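Local coordinates for protein putative acyl-CoA thioester hydrolase YbhC (Escherichia coli K-12, PDB 3GRH) that is a putative thioesterase of the outer membrane that belongs to the pectinesterase family yet neither binds pectin nor has pectinesterase activity, at residues 121-126 with 196-201; 229-234 with 250-255; 240-245 with 273-278; 297-302 with 329-334. All coordinates share one frame; numbering follows the deposited sequence.

Contact 1: residues 121-126 with 196-201; sequences VYVPAA and FWSQNN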
loop_
_atom_site.group_PDB
_atom_site.type_symbol
_atom_site.label_atom_id
_atom_site.label_comp_id
_atom_site.label_asym_id
_atom_site.label_seq_id
_atom_site.Cartn_x
_atom_site.Cartn_y
_atom_site.Cartn_z
ATOM N N VAL A 121 -10.566 -1.656 12.379
ATOM C CA VAL A 121 -10.506 -3.138 12.339
ATOM C C VAL A 121 -9.017 -3.394 12.494
ATOM O O VAL A 121 -8.206 -3.023 11.641
ATOM C CB VAL A 121 -10.969 -3.683 11.022
ATOM C CG1 VAL A 121 -10.771 -5.192 10.968
ATOM C CG2 VAL A 121 -12.427 -3.341 10.749
ATOM N N TYR A 122 -8.658 -4.044 13.576
ATOM C CA TYR A 122 -7.266 -4.433 13.852
ATOM C C TYR A 122 -7.207 -5.952 13.787
ATOM O O TYR A 122 -7.962 -6.667 14.473
ATOM C CB TYR A 122 -6.885 -4.002 15.224
ATOM C CG TYR A 122 -6.616 -2.529 15.456
ATOM C CD1 TYR A 122 -6.748 -1.576 14.434
ATOM C CD2 TYR A 122 -6.339 -2.096 16.716
ATOM C CE1 TYR A 122 -6.558 -0.244 14.669
ATOM C CE2 TYR A 122 -6.170 -0.772 16.943
ATOM C CZ TYR A 122 -6.231 0.115 15.928
ATOM O OH TYR A 122 -6.010 1.490 16.188
ATOM N N VAL A 123 -6.339 -6.454 12.904
ATOM C CA VAL A 123 -6.226 -7.921 12.699
ATOM C C VAL A 123 -4.856 -8.299 13.212
ATOM O O VAL A 123 -3.857 -7.938 12.628
ATOM C CB VAL A 123 -6.356 -8.347 11.234
ATOM C CG1 VAL A 123 -6.479 -9.877 11.116
ATOM C CG2 VAL A 123 -7.640 -7.750 10.615
ATOM N N PRO A 124 -4.784 -9.017 14.307
ATOM C CA PRO A 124 -3.479 -9.311 14.908
ATOM C C PRO A 124 -2.735 -10.421 14.250
ATOM O O PRO A 124 -3.256 -11.170 13.421
ATOM C CB PRO A 124 -3.872 -9.668 16.358
ATOM C CG PRO A 124 -5.172 -10.231 16.209
ATOM C CD PRO A 124 -5.873 -9.429 15.217
ATOM N N ALA A 125 -1.445 -10.443 14.541
ATOM C CA ALA A 125 -0.638 -11.605 14.192
ATOM C C ALA A 125 -1.264 -12.837 14.862
ATOM O O ALA A 125 -1.745 -12.792 16.001
ATOM C CB ALA A 125 0.803 -11.381 14.623
ATOM N N ALA A 126 -1.302 -13.931 14.097
ATOM C CA ALA A 126 -1.952 -15.152 14.534
ATOM C C ALA A 126 -1.335 -16.264 13.735
ATOM O O ALA A 126 -0.828 -16.024 12.680
ATOM C CB ALA A 126 -3.415 -15.076 14.213
ATOM N N PHE A 196 -7.911 0.400 9.120
ATOM C CA PHE A 196 -7.753 -1.041 9.034
ATOM C C PHE A 196 -6.271 -1.283 9.171
ATOM O O PHE A 196 -5.491 -0.824 8.354
ATOM C CB PHE A 196 -8.275 -1.551 7.671
ATOM C CG PHE A 196 -8.496 -2.975 7.595
ATOM C CD1 PHE A 196 -9.792 -3.510 7.524
ATOM C CD2 PHE A 196 -7.475 -3.835 7.645
ATOM C CE1 PHE A 196 -9.985 -4.840 7.453
ATOM C CE2 PHE A 196 -7.695 -5.255 7.632
ATOM C CZ PHE A 196 -8.972 -5.703 7.530
ATOM N N TRP A 197 -5.885 -2.004 10.219
ATOM C CA TRP A 197 -4.467 -2.317 10.477
ATOM C C TRP A 197 -4.343 -3.774 10.746
ATOM O O TRP A 197 -4.956 -4.318 11.624
ATOM C CB TRP A 197 -4.013 -1.558 11.686
ATOM C CG TRP A 197 -2.649 -1.814 12.199
ATOM C CD1 TRP A 197 -1.629 -2.447 11.562
ATOM C CD2 TRP A 197 -2.109 -1.385 13.469
ATOM N NE1 TRP A 197 -0.528 -2.484 12.373
ATOM C CE2 TRP A 197 -0.819 -1.891 13.559
ATOM C CE3 TRP A 197 -2.661 -0.760 14.589
ATOM C CZ2 TRP A 197 -0.019 -1.696 14.669
ATOM C CZ3 TRP A 197 -1.853 -0.510 15.646
ATOM C CH2 TRP A 197 -0.574 -0.989 15.706
ATOM N N SER A 198 -3.582 -4.411 9.882
ATOM C CA SER A 198 -3.301 -5.849 10.016
ATOM C C SER A 198 -1.857 -6.152 10.237
ATOM O O SER A 198 -1.027 -5.577 9.577
ATOM C CB SER A 198 -3.739 -6.548 8.780
ATOM O OG SER A 198 -3.467 -7.951 8.818
ATOM N N GLN A 199 -1.601 -7.064 11.195
ATOM C CA GLN A 199 -0.311 -7.713 11.294
ATOM C C GLN A 199 -0.408 -9.184 10.950
ATOM O O GLN A 199 0.525 -9.970 11.192
ATOM C CB GLN A 199 0.241 -7.581 12.688
ATOM C CG GLN A 199 0.372 -6.143 13.103
ATOM C CD GLN A 199 1.468 -5.996 14.050
ATOM O OE1 GLN A 199 1.599 -6.796 14.997
ATOM N NE2 GLN A 199 2.372 -5.069 13.749
ATOM N N ASN A 200 -1.534 -9.635 10.443
ATOM C CA ASN A 200 -1.764 -11.069 10.168
ATOM C C ASN A 200 -1.013 -11.488 8.891
ATOM O O ASN A 200 -1.234 -10.971 7.784
ATOM C CB ASN A 200 -3.288 -11.213 9.950
ATOM C CG ASN A 200 -3.767 -12.597 9.803
ATOM O OD1 ASN A 200 -4.277 -13.005 8.719
ATOM N ND2 ASN A 200 -3.571 -13.390 10.833
ATOM N N ASN A 201 -0.135 -12.494 9.029
ATOM C CA ASN A 201 0.468 -13.098 7.876
ATOM C C ASN A 201 -0.605 -13.839 7.155
ATOM O O ASN A 201 -1.411 -14.558 7.764
ATOM C CB ASN A 201 1.592 -14.055 8.257
ATOM C CG ASN A 201 2.782 -13.388 8.880
ATOM O OD1 ASN A 201 3.053 -12.199 8.706
ATOM N ND2 ASN A 201 3.516 -14.199 9.662
HETATM O O HOH W 1 0.352 -13.718 11.587
HETATM O O HOH W 2 -0.986 -16.126 9.960
#
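Val-121, Tyr-122 and Val-123 pair in parallel with Phe-196, Trp-197 and Ser-198 as neighbouring strands of the right-handed parallel beta-helix characteristic of pectinesterases. The short strand axes run 4.7 Å apart and only 5° from parallel. Trp-197 N gives its hydrogen to Val-121 O, Val-123 N to Trp-197 O, and Gln-199 N to Val-123 O (2.8 Å), so the ladder continues one residue past the last bridge. On one face of the sheet, Phe-196 has CG anti to the backbone N (chi1 -165°), which sets its ring against Val-121; Val-121 CG1 lies over the ring face in a CH-pi contact, 4.0 Å from the centroid of the Phe-196 ring. Val-123 CG2 approaches Phe-196 CE2 obliquely at 3.9 Å. With only an alanine in place of Phe-196, the CH-pi contact would be lost and a gap would probably open beside both valines. On the other face Trp-197 directs the edge of its six-membered ring at the face of Tyr-122, a T-shaped pair with planes at 72°; Trp-197 CE3 sits 3.9 Å above the centre of the Tyr-122 ring plane. Past the strands, Ser-198 OG accepts from Asn-200 N in an ST turn, and two waters join Ala-126 to Asn-201, one between their amide nitrogens and the other between their carbonyl oxygens. The Trp-197 indole also packs on helix 174-181, while Tyr-122 meets helix 154-161 and stacks on Tyr-167. Helix 92-100 covers Val-121 and Pro-124, and strand 228-230 continues the sheet beyond Phe-196 and Ser-198.

Contact 2: residues 229-234 with 250-255; sequences RTDGDQ and FVTNSG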
loop_
_atom_site.group_PDB
_atom_site.type_symbol
_atom_site.label_atom_id
_atom_site.label_comp_id
_atom_site.label_asym_id
_atom_site.label_seq_id
_atom_site.Cartn_x
_atom_site.Cartn_y
_atom_site.Cartn_z
ATOM N N ARG A 229 -3.368 -0.212 6.628
ATOM C CA ARG A 229 -1.991 -0.525 6.970
ATOM C C ARG A 229 -1.827 -2.010 7.051
ATOM O O ARG A 229 -2.645 -2.690 7.692
ATOM C CB ARG A 229 -1.663 0.057 8.281
ATOM C CG ARG A 229 -0.340 -0.349 8.821
ATOM C CD ARG A 229 0.115 0.334 10.038
ATOM N NE ARG A 229 1.293 -0.307 10.636
ATOM C CZ ARG A 229 1.743 0.010 11.842
ATOM N NH1 ARG A 229 1.183 0.989 12.549
ATOM N NH2 ARG A 229 2.726 -0.686 12.345
ATOM N N THR A 230 -0.812 -2.540 6.389
ATOM C CA THR A 230 -0.569 -3.975 6.464
ATOM C C THR A 230 0.897 -4.212 6.785
ATOM O O THR A 230 1.763 -3.613 6.193
ATOM C CB THR A 230 -1.098 -4.761 5.261
ATOM O OG1 THR A 230 -0.745 -6.145 5.381
ATOM C CG2 THR A 230 -0.534 -4.261 3.973
ATOM N N ASP A 231 1.134 -5.063 7.785
ATOM C CA ASP A 231 2.519 -5.406 8.223
ATOM C C ASP A 231 2.820 -6.899 8.025
ATOM O O ASP A 231 3.991 -7.316 8.199
ATOM C CB ASP A 231 2.694 -5.120 9.748
ATOM C CG ASP A 231 2.344 -3.723 10.187
ATOM O OD1 ASP A 231 2.213 -2.827 9.321
ATOM O OD2 ASP A 231 2.164 -3.540 11.461
ATOM N N GLY A 232 1.820 -7.704 7.652
ATOM C CA GLY A 232 1.979 -9.136 7.509
ATOM C C GLY A 232 2.696 -9.541 6.230
ATOM O O GLY A 232 2.747 -8.807 5.254
ATOM N N ASP A 233 3.237 -10.735 6.236
ATOM C CA ASP A 233 3.814 -11.347 4.990
ATOM C C ASP A 233 2.752 -12.151 4.333
ATOM O O ASP A 233 1.866 -12.730 4.953
ATOM C CB ASP A 233 4.989 -12.223 5.349
ATOM C CG ASP A 233 5.812 -12.735 4.183
ATOM O OD1 ASP A 233 6.022 -12.048 3.172
ATOM O OD2 ASP A 233 6.376 -13.908 4.351
ATOM N N GLN A 234 2.878 -12.324 3.017
ATOM C CA GLN A 234 2.011 -13.138 2.205
ATOM C C GLN A 234 0.582 -12.607 2.233
ATOM O O GLN A 234 -0.323 -13.407 2.335
ATOM C CB GLN A 234 2.131 -14.639 2.477
ATOM C CG GLN A 234 3.508 -15.168 2.137
ATOM C CD GLN A 234 3.651 -16.674 2.289
ATOM O OE1 GLN A 234 2.671 -17.424 2.414
ATOM N NE2 GLN A 234 4.827 -17.112 2.111
ATOM N N PHE A 250 -0.442 2.073 3.591
ATOM C CA PHE A 250 0.845 2.104 4.260
ATOM C C PHE A 250 1.264 0.670 4.509
ATOM O O PHE A 250 0.512 -0.099 5.095
ATOM C CB PHE A 250 0.730 2.832 5.586
ATOM C CG PHE A 250 1.990 3.546 5.975
ATOM C CD1 PHE A 250 2.044 4.908 5.923
ATOM C CD2 PHE A 250 3.158 2.862 6.202
ATOM C CE1 PHE A 250 3.228 5.601 6.212
ATOM C CE2 PHE A 250 4.350 3.514 6.496
ATOM C CZ PHE A 250 4.391 4.879 6.514
ATOM N N VAL A 251 2.422 0.275 4.005
ATOM C CA VAL A 251 2.934 -1.005 4.390
ATOM C C VAL A 251 4.107 -0.817 5.315
ATOM O O VAL A 251 4.841 0.139 5.214
ATOM C CB VAL A 251 3.367 -1.800 3.243
ATOM C CG1 VAL A 251 2.088 -2.169 2.403
ATOM C CG2 VAL A 251 4.279 -1.053 2.325
ATOM N N THR A 252 4.233 -1.678 6.301
ATOM C CA THR A 252 5.378 -1.625 7.139
ATOM C C THR A 252 5.865 -3.025 7.427
ATOM O O THR A 252 5.256 -4.023 7.015
ATOM C CB THR A 252 5.156 -0.933 8.516
ATOM O OG1 THR A 252 4.820 -1.928 9.494
ATOM C CG2 THR A 252 4.116 0.220 8.560
ATOM N N ASN A 253 7.029 -3.089 8.017
ATOM C CA ASN A 253 7.678 -4.302 8.405
ATOM C C ASN A 253 7.747 -4.414 9.934
ATOM O O ASN A 253 8.555 -5.124 10.479
ATOM C CB ASN A 253 9.082 -4.463 7.771
ATOM C CG ASN A 253 10.068 -3.533 8.268
ATOM O OD1 ASN A 253 9.719 -2.501 8.803
ATOM N ND2 ASN A 253 11.348 -3.821 7.980
ATOM N N SER A 254 6.880 -3.716 10.605
ATOM C CA SER A 254 6.808 -3.729 12.035
ATOM C C SER A 254 6.464 -5.082 12.587
ATOM O O SER A 254 5.686 -5.877 11.996
ATOM C CB SER A 254 5.687 -2.757 12.440
ATOM O OG SER A 254 5.499 -2.724 13.841
ATOM N N GLY A 255 7.002 -5.323 13.786
ATOM C CA GLY A 255 6.563 -6.428 14.628
ATOM C C GLY A 255 5.662 -5.883 15.708
ATOM O O GLY A 255 4.980 -4.876 15.519
#
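Arg-229 and Thr-230 bridge Phe-250 and Val-251 in parallel, as adjacent beta-helix strands that run out into loops, with Thr-230 N donating to Phe-250 O and Thr-230 O accepting from Thr-252 N, both at 3.1 Å. Thr-230 CG2 packs against Val-251 CG1 at 3.7 Å. The polar centre is Asp-231 OD1, gripped by two donors from different directions. Arg-229 NE, at the end of an extended chain, forms a salt bridge at 3.0 Å with the syn lone pair of Asp-231 OD1, which lies nearly in the guanidinium plane. Thr-252 OG1 instead donates to Asp-231 OD1 from above the carboxylate plane at 2.8 Å. Thr-252 OG1 in turn accepts from Ser-254 N (2.9 Å, 168°), an ST turn that fixes its rotation. Thr-252 CG2 rests 3.5 Å from Arg-229 NE, and Ser-254 CB meets the guanidinium edge. A leucine in place of Asp-231 would probably leave the Arg-229 guanidinium without its charge partner and the Thr-252 hydroxyl without its acceptor. Asp-231 OD2 takes bonds from Trp-197 NE1 and Gln-199 NE2, while Arg-229 NH1 bonds to Asn-258. The donors around the buried Asp-231 carboxylate would be expected to offset its charge and favour the ionised form.

Contact 3: residues 240-245 with 273-278; sequences VNILGR and SYIEGD
Asn-241, Ile-242 and Leu-243 run parallel to Tyr-274, Ile-275 and Glu-276 in adjacent turns of the beta-helix, the strand axes 4.8 Å apart and 7° from parallel. Backbone bonds alternate between the strands: Tyr-274 N to Val-240 O, Ile-242 N to Tyr-274 O, Glu-276 N to Ile-242 O and Gly-244 N to Glu-276 O. Val-240 N donates to Ser-273 OG at 3.1 Å, a hydroxyl that is also bonded to Thr-271 O, and Asp-278 N closes the other end on Arg-245 O (2.8 Å), coming from above the carbonyl plane. Apolar packing divides between the two faces. On one, Ile-242 CD1 lies alongside Ile-275 CG1 at 4.0 Å; on the other, Leu-243 CD2 meets the edge of the Tyr-274 ring, 3.7 Å from Tyr-274 CE2, and also touches Glu-276 CB. Charge gathers on this second face. The Glu-276 carboxylate is held at both oxygens, each through its anti lone pair: OE1 accepts from Tyr-274 OH at 2.5 Å, and OE2 forms a salt bridge with Arg-245 NH1 at 3.3 Å. Arg-245 bends at chi2 (-71°), bringing NH1 back to Gly-244 O as well, and its NE has a second partner in Asp-216. Asp-278, salt-bridged to Arg-301, lies about 8 Å in side-chain distance from the predicted nucleophile Asp-280. Strand 208-212 flanks Asn-241 and Leu-243 on one side, while strand 294-297 lies against Tyr-274 and Ile-275 on the other.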
loop_
_atom_site.group_PDB
_atom_site.type_symbol
_atom_site.label_atom_id
_atom_site.label_comp_id
_atom_site.label_asym_id
_atom_site.label_seq_id
_atom_site.Cartn_x
_atom_site.Cartn_y
_atom_site.Cartn_z
ATOM N N VAL A 240 -10.314 -4.511 -4.223
ATOM C CA VAL A 240 -10.587 -3.649 -3.052
ATOM C C VAL A 240 -10.468 -2.218 -3.473
ATOM O O VAL A 240 -9.595 -1.869 -4.268
ATOM C CB VAL A 240 -9.680 -4.034 -1.860
ATOM C CG1 VAL A 240 -9.681 -2.994 -0.695
ATOM C CG2 VAL A 240 -10.057 -5.382 -1.333
ATOM N N ASN A 241 -11.260 -1.334 -2.882
ATOM C CA ASN A 241 -11.064 0.109 -3.044
ATOM C C ASN A 241 -10.448 0.613 -1.758
ATOM O O ASN A 241 -10.983 0.340 -0.687
ATOM C CB ASN A 241 -12.400 0.869 -3.201
ATOM C CG ASN A 241 -13.143 0.518 -4.449
ATOM O OD1 ASN A 241 -12.589 0.195 -5.467
ATOM N ND2 ASN A 241 -14.468 0.459 -4.328
ATOM N N ILE A 242 -9.334 1.311 -1.868
ATOM C CA ILE A 242 -8.658 1.934 -0.726
ATOM C C ILE A 242 -8.640 3.422 -0.923
ATOM O O ILE A 242 -8.039 3.895 -1.888
ATOM C CB ILE A 242 -7.204 1.387 -0.563
ATOM C CG1 ILE A 242 -7.141 -0.127 -0.675
ATOM C CG2 ILE A 242 -6.759 1.846 0.789
ATOM C CD1 ILE A 242 -5.690 -0.621 -0.781
ATOM N N LEU A 243 -9.404 4.131 -0.080
ATOM C CA LEU A 243 -9.754 5.518 -0.327
ATOM C C LEU A 243 -9.219 6.395 0.766
ATOM O O LEU A 243 -9.454 6.174 1.966
ATOM C CB LEU A 243 -11.266 5.708 -0.447
ATOM C CG LEU A 243 -11.899 4.865 -1.520
ATOM C CD1 LEU A 243 -13.390 5.079 -1.536
ATOM C CD2 LEU A 243 -11.341 5.043 -2.883
ATOM N N GLY A 244 -8.473 7.428 0.363
ATOM C CA GLY A 244 -7.959 8.402 1.284
ATOM C C GLY A 244 -7.488 9.646 0.578
ATOM O O GLY A 244 -7.962 9.959 -0.526
ATOM N N ARG A 245 -6.592 10.334 1.277
ATOM C CA ARG A 245 -5.966 11.570 0.765
ATOM C C ARG A 245 -4.480 11.405 1.031
ATOM O O ARG A 245 -3.794 10.820 0.215
ATOM C CB ARG A 245 -6.536 12.799 1.343
ATOM C CG ARG A 245 -7.977 13.019 1.026
ATOM C CD ARG A 245 -8.233 13.376 -0.346
ATOM N NE ARG A 245 -9.687 13.583 -0.541
ATOM C CZ ARG A 245 -10.512 12.707 -1.114
ATOM N NH1 ARG A 245 -10.098 11.542 -1.573
ATOM N NH2 ARG A 245 -11.818 13.033 -1.293
ATOM N N SER A 273 -7.353 -3.644 -8.068
ATOM C CA SER A 273 -7.822 -2.727 -7.017
ATOM C C SER A 273 -7.805 -1.267 -7.462
ATOM O O SER A 273 -7.412 -0.970 -8.578
ATOM C CB SER A 273 -7.070 -2.922 -5.732
ATOM O OG SER A 273 -7.319 -4.238 -5.159
ATOM N N TYR A 274 -8.351 -0.417 -6.615
ATOM C CA TYR A 274 -8.438 1.003 -6.900
ATOM C C TYR A 274 -7.944 1.702 -5.689
ATOM O O TYR A 274 -8.462 1.459 -4.629
ATOM C CB TYR A 274 -9.845 1.392 -7.205
ATOM C CG TYR A 274 -10.072 2.869 -7.356
ATOM C CD1 TYR A 274 -9.769 3.508 -8.507
ATOM C CD2 TYR A 274 -10.556 3.606 -6.329
ATOM C CE1 TYR A 274 -9.933 4.862 -8.641
ATOM C CE2 TYR A 274 -10.778 4.957 -6.491
ATOM C CZ TYR A 274 -10.420 5.560 -7.612
ATOM O OH TYR A 274 -10.621 6.940 -7.824
ATOM N N ILE A 275 -6.966 2.604 -5.836
ATOM C CA ILE A 275 -6.375 3.314 -4.688
ATOM C C ILE A 275 -6.364 4.800 -5.005
ATOM O O ILE A 275 -5.971 5.189 -6.093
ATOM C CB ILE A 275 -4.945 2.815 -4.440
ATOM C CG1 ILE A 275 -4.974 1.330 -4.243
ATOM C CG2 ILE A 275 -4.369 3.555 -3.192
ATOM C CD1 ILE A 275 -3.562 0.722 -3.940
ATOM N N GLU A 276 -6.944 5.586 -4.113
ATOM C CA GLU A 276 -7.148 7.043 -4.352
ATOM C C GLU A 276 -6.480 7.805 -3.216
ATOM O O GLU A 276 -6.516 7.396 -2.064
ATOM C CB GLU A 276 -8.643 7.312 -4.314
ATOM C CG GLU A 276 -9.083 8.713 -4.573
ATOM C CD GLU A 276 -10.581 8.797 -4.715
ATOM O OE1 GLU A 276 -11.158 8.250 -5.714
ATOM O OE2 GLU A 276 -11.209 9.476 -3.845
ATOM N N GLY A 277 -5.857 8.914 -3.555
ATOM C CA GLY A 277 -5.334 9.823 -2.568
ATOM C C GLY A 277 -4.707 11.016 -3.224
ATOM O O GLY A 277 -4.962 11.307 -4.385
ATOM N N ASP A 278 -3.894 11.721 -2.445
ATOM C CA ASP A 278 -3.119 12.828 -3.004
ATOM C C ASP A 278 -1.618 12.761 -2.727
ATOM O O ASP A 278 -0.824 12.552 -3.637
ATOM C CB ASP A 278 -3.733 14.212 -2.652
ATOM C CG ASP A 278 -4.117 14.389 -1.193
ATOM O OD1 ASP A 278 -3.399 13.957 -0.255
ATOM O OD2 ASP A 278 -5.136 15.114 -0.978
#

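Contact 4: residues 297-302 with 329-334; sequences VVNSRT and NAFGDG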
loop_
_atom_site.group_PDB
_atom_site.type_symbol
_atom_site.label_atom_id
_atom_site.label_comp_id
_atom_site.label_asym_id
_atom_site.label_seq_id
_atom_site.Cartn_x
_atom_site.Cartn_y
_atom_site.Cartn_z
ATOM N N VAL A 297 -5.121 10.170 -8.451
ATOM C CA VAL A 297 -4.804 11.355 -7.672
ATOM C C VAL A 297 -5.961 12.308 -7.679
ATOM O O VAL A 297 -6.426 12.665 -8.782
ATOM C CB VAL A 297 -3.559 12.065 -8.236
ATOM C CG1 VAL A 297 -3.376 13.446 -7.505
ATOM C CG2 VAL A 297 -2.370 11.228 -8.040
ATOM N N VAL A 298 -6.402 12.748 -6.496
ATOM C CA VAL A 298 -7.518 13.705 -6.361
ATOM C C VAL A 298 -6.955 15.045 -5.965
ATOM O O VAL A 298 -5.907 15.106 -5.320
ATOM C CB VAL A 298 -8.607 13.232 -5.407
ATOM C CG1 VAL A 298 -9.231 11.942 -5.934
ATOM C CG2 VAL A 298 -8.051 12.976 -3.996
ATOM N N ASN A 299 -7.621 16.129 -6.353
ATOM C CA ASN A 299 -7.122 17.452 -5.989
ATOM C C ASN A 299 -8.152 18.280 -5.202
ATOM O O ASN A 299 -8.063 19.511 -5.165
ATOM C CB ASN A 299 -6.633 18.229 -7.215
ATOM C CG ASN A 299 -7.739 18.632 -8.114
ATOM O OD1 ASN A 299 -8.851 18.084 -8.055
ATOM N ND2 ASN A 299 -7.443 19.562 -9.027
ATOM N N SER A 300 -9.032 17.589 -4.474
ATOM C CA SER A 300 -10.071 18.244 -3.679
ATOM C C SER A 300 -9.540 18.799 -2.345
ATOM O O SER A 300 -10.113 19.779 -1.764
ATOM C CB SER A 300 -11.230 17.290 -3.432
ATOM O OG SER A 300 -10.764 15.996 -3.173
ATOM N N ARG A 301 -8.474 18.208 -1.827
ATOM C CA ARG A 301 -7.927 18.669 -0.557
ATOM C C ARG A 301 -6.726 19.583 -0.806
ATOM O O ARG A 301 -6.553 20.617 -0.149
ATOM C CB ARG A 301 -7.510 17.492 0.343
ATOM C CG ARG A 301 -7.037 17.900 1.694
ATOM C CD ARG A 301 -6.443 16.733 2.388
ATOM N NE ARG A 301 -5.195 16.248 1.772
ATOM C CZ ARG A 301 -3.979 16.519 2.224
ATOM N NH1 ARG A 301 -3.822 17.341 3.269
ATOM N NH2 ARG A 301 -2.911 15.995 1.644
ATOM N N THR A 302 -5.892 19.193 -1.763
ATOM C CA THR A 302 -4.701 19.970 -2.125
ATOM C C THR A 302 -4.565 20.033 -3.618
ATOM O O THR A 302 -4.836 19.054 -4.338
ATOM C CB THR A 302 -3.395 19.477 -1.441
ATOM O OG1 THR A 302 -2.272 20.260 -1.901
ATOM C CG2 THR A 302 -3.111 18.054 -1.701
ATOM N N ASN A 329 -4.005 7.942 -13.058
ATOM C CA ASN A 329 -4.824 9.083 -13.492
ATOM C C ASN A 329 -4.739 10.218 -12.504
ATOM O O ASN A 329 -4.873 10.016 -11.321
ATOM C CB ASN A 329 -6.250 8.597 -13.639
ATOM C CG ASN A 329 -6.435 7.610 -14.794
ATOM O OD1 ASN A 329 -6.026 7.927 -15.910
ATOM N ND2 ASN A 329 -7.054 6.443 -14.549
ATOM N N ALA A 330 -4.543 11.431 -12.987
ATOM C CA ALA A 330 -4.543 12.621 -12.089
ATOM C C ALA A 330 -5.354 13.765 -12.671
ATOM O O ALA A 330 -5.356 13.923 -13.859
ATOM C CB ALA A 330 -3.152 13.071 -11.857
ATOM N N PHE A 331 -6.035 14.511 -11.805
ATOM C CA PHE A 331 -6.897 15.657 -12.242
ATOM C C PHE A 331 -6.123 16.870 -12.805
ATOM O O PHE A 331 -5.975 16.983 -14.016
ATOM C CB PHE A 331 -7.843 16.106 -11.106
ATOM C CG PHE A 331 -8.878 15.083 -10.753
ATOM C CD1 PHE A 331 -8.620 14.152 -9.778
ATOM C CD2 PHE A 331 -10.077 15.003 -11.449
ATOM C CE1 PHE A 331 -9.551 13.175 -9.455
ATOM C CE2 PHE A 331 -11.012 14.013 -11.138
ATOM C CZ PHE A 331 -10.752 13.113 -10.139
ATOM N N GLY A 332 -5.674 17.761 -11.925
ATOM C CA GLY A 332 -4.968 19.002 -12.256
ATOM C C GLY A 332 -4.067 19.118 -13.484
ATOM O O GLY A 332 -4.003 18.223 -14.336
ATOM N N ASP A 333 -3.369 20.246 -13.575
ATOM C CA ASP A 333 -2.595 20.571 -14.767
ATOM C C ASP A 333 -1.103 20.308 -14.534
ATOM O O ASP A 333 -0.326 21.218 -14.279
ATOM C CB ASP A 333 -2.828 22.033 -15.165
ATOM C CG ASP A 333 -4.266 22.320 -15.640
ATOM O OD1 ASP A 333 -4.712 21.763 -16.680
ATOM O OD2 ASP A 333 -4.943 23.169 -14.998
ATOM N N GLY A 334 -0.713 19.040 -14.596
ATOM C CA GLY A 334 0.686 18.657 -14.509
ATOM C C GLY A 334 1.354 18.834 -13.175
ATOM O O GLY A 334 2.558 18.974 -13.110
#
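The Phe-331 ring and the Asn-299 amide lie nearly parallel, their planes 9° apart, although Asn-299 OD1 comes to the ring obliquely and its closest approach is to Phe-331 CB at 3.8 Å. Val-297 O falls near the ring edge, but it is modelled too close to Phe-331 CD1, and that approach is doubtful. These groups stand where strands 294-297 and 327-330 of the parallel beta-helix run out into loops. Val-298 CG1 runs alongside the ring, 3.7 Å from Phe-331 CE1, and Val-298 CA meets the ring obliquely. With CG anti to its own carbonyl carbon (chi1 -67°), Phe-331 carries its ring across to the 297-302 loop, linking the two chain segments after their strand pairing has ended. That pairing is one parallel bridge, Val-297 with Ala-330, their CA atoms 4.6 Å apart. Asn-329 is tied by its side chain to Asn-360, just past strand 358-359, while Phe-331 also touches Arg-296. Within the bridge, Val-297 CB packs on Ala-330 CB at 3.8 Å, and Val-297 N donates an almost straight hydrogen bond (169°) to Asn-329 O at 2.9 Å.

How the contacts relate
The four contacts sample pairs of parallel strands along the beta-helix, with centres 9 Å apart for contacts 1 and 2, 13 Å for contacts 3 and 4, and 32 Å for contacts 1 and 4, which lie on opposite sides of the chain's centre. Contacts 1 and 2 are joined by neighbouring strands 196-198 (contact 1) and 228-230 (contact 2). Contacts 3 and 4 touch as well, with a probable backbone hydrogen bond between Gly-277 and Val-298. Along the chain contact 1 comes first; contacts 2 and 3 interleave, as strand 240-243 precedes 249-251; contact 4 is last. All are pairings between successive coils, and those of contacts 2 and 3 come within about 7 and 8 Å, side chain to side chain, of the predicted nucleophile.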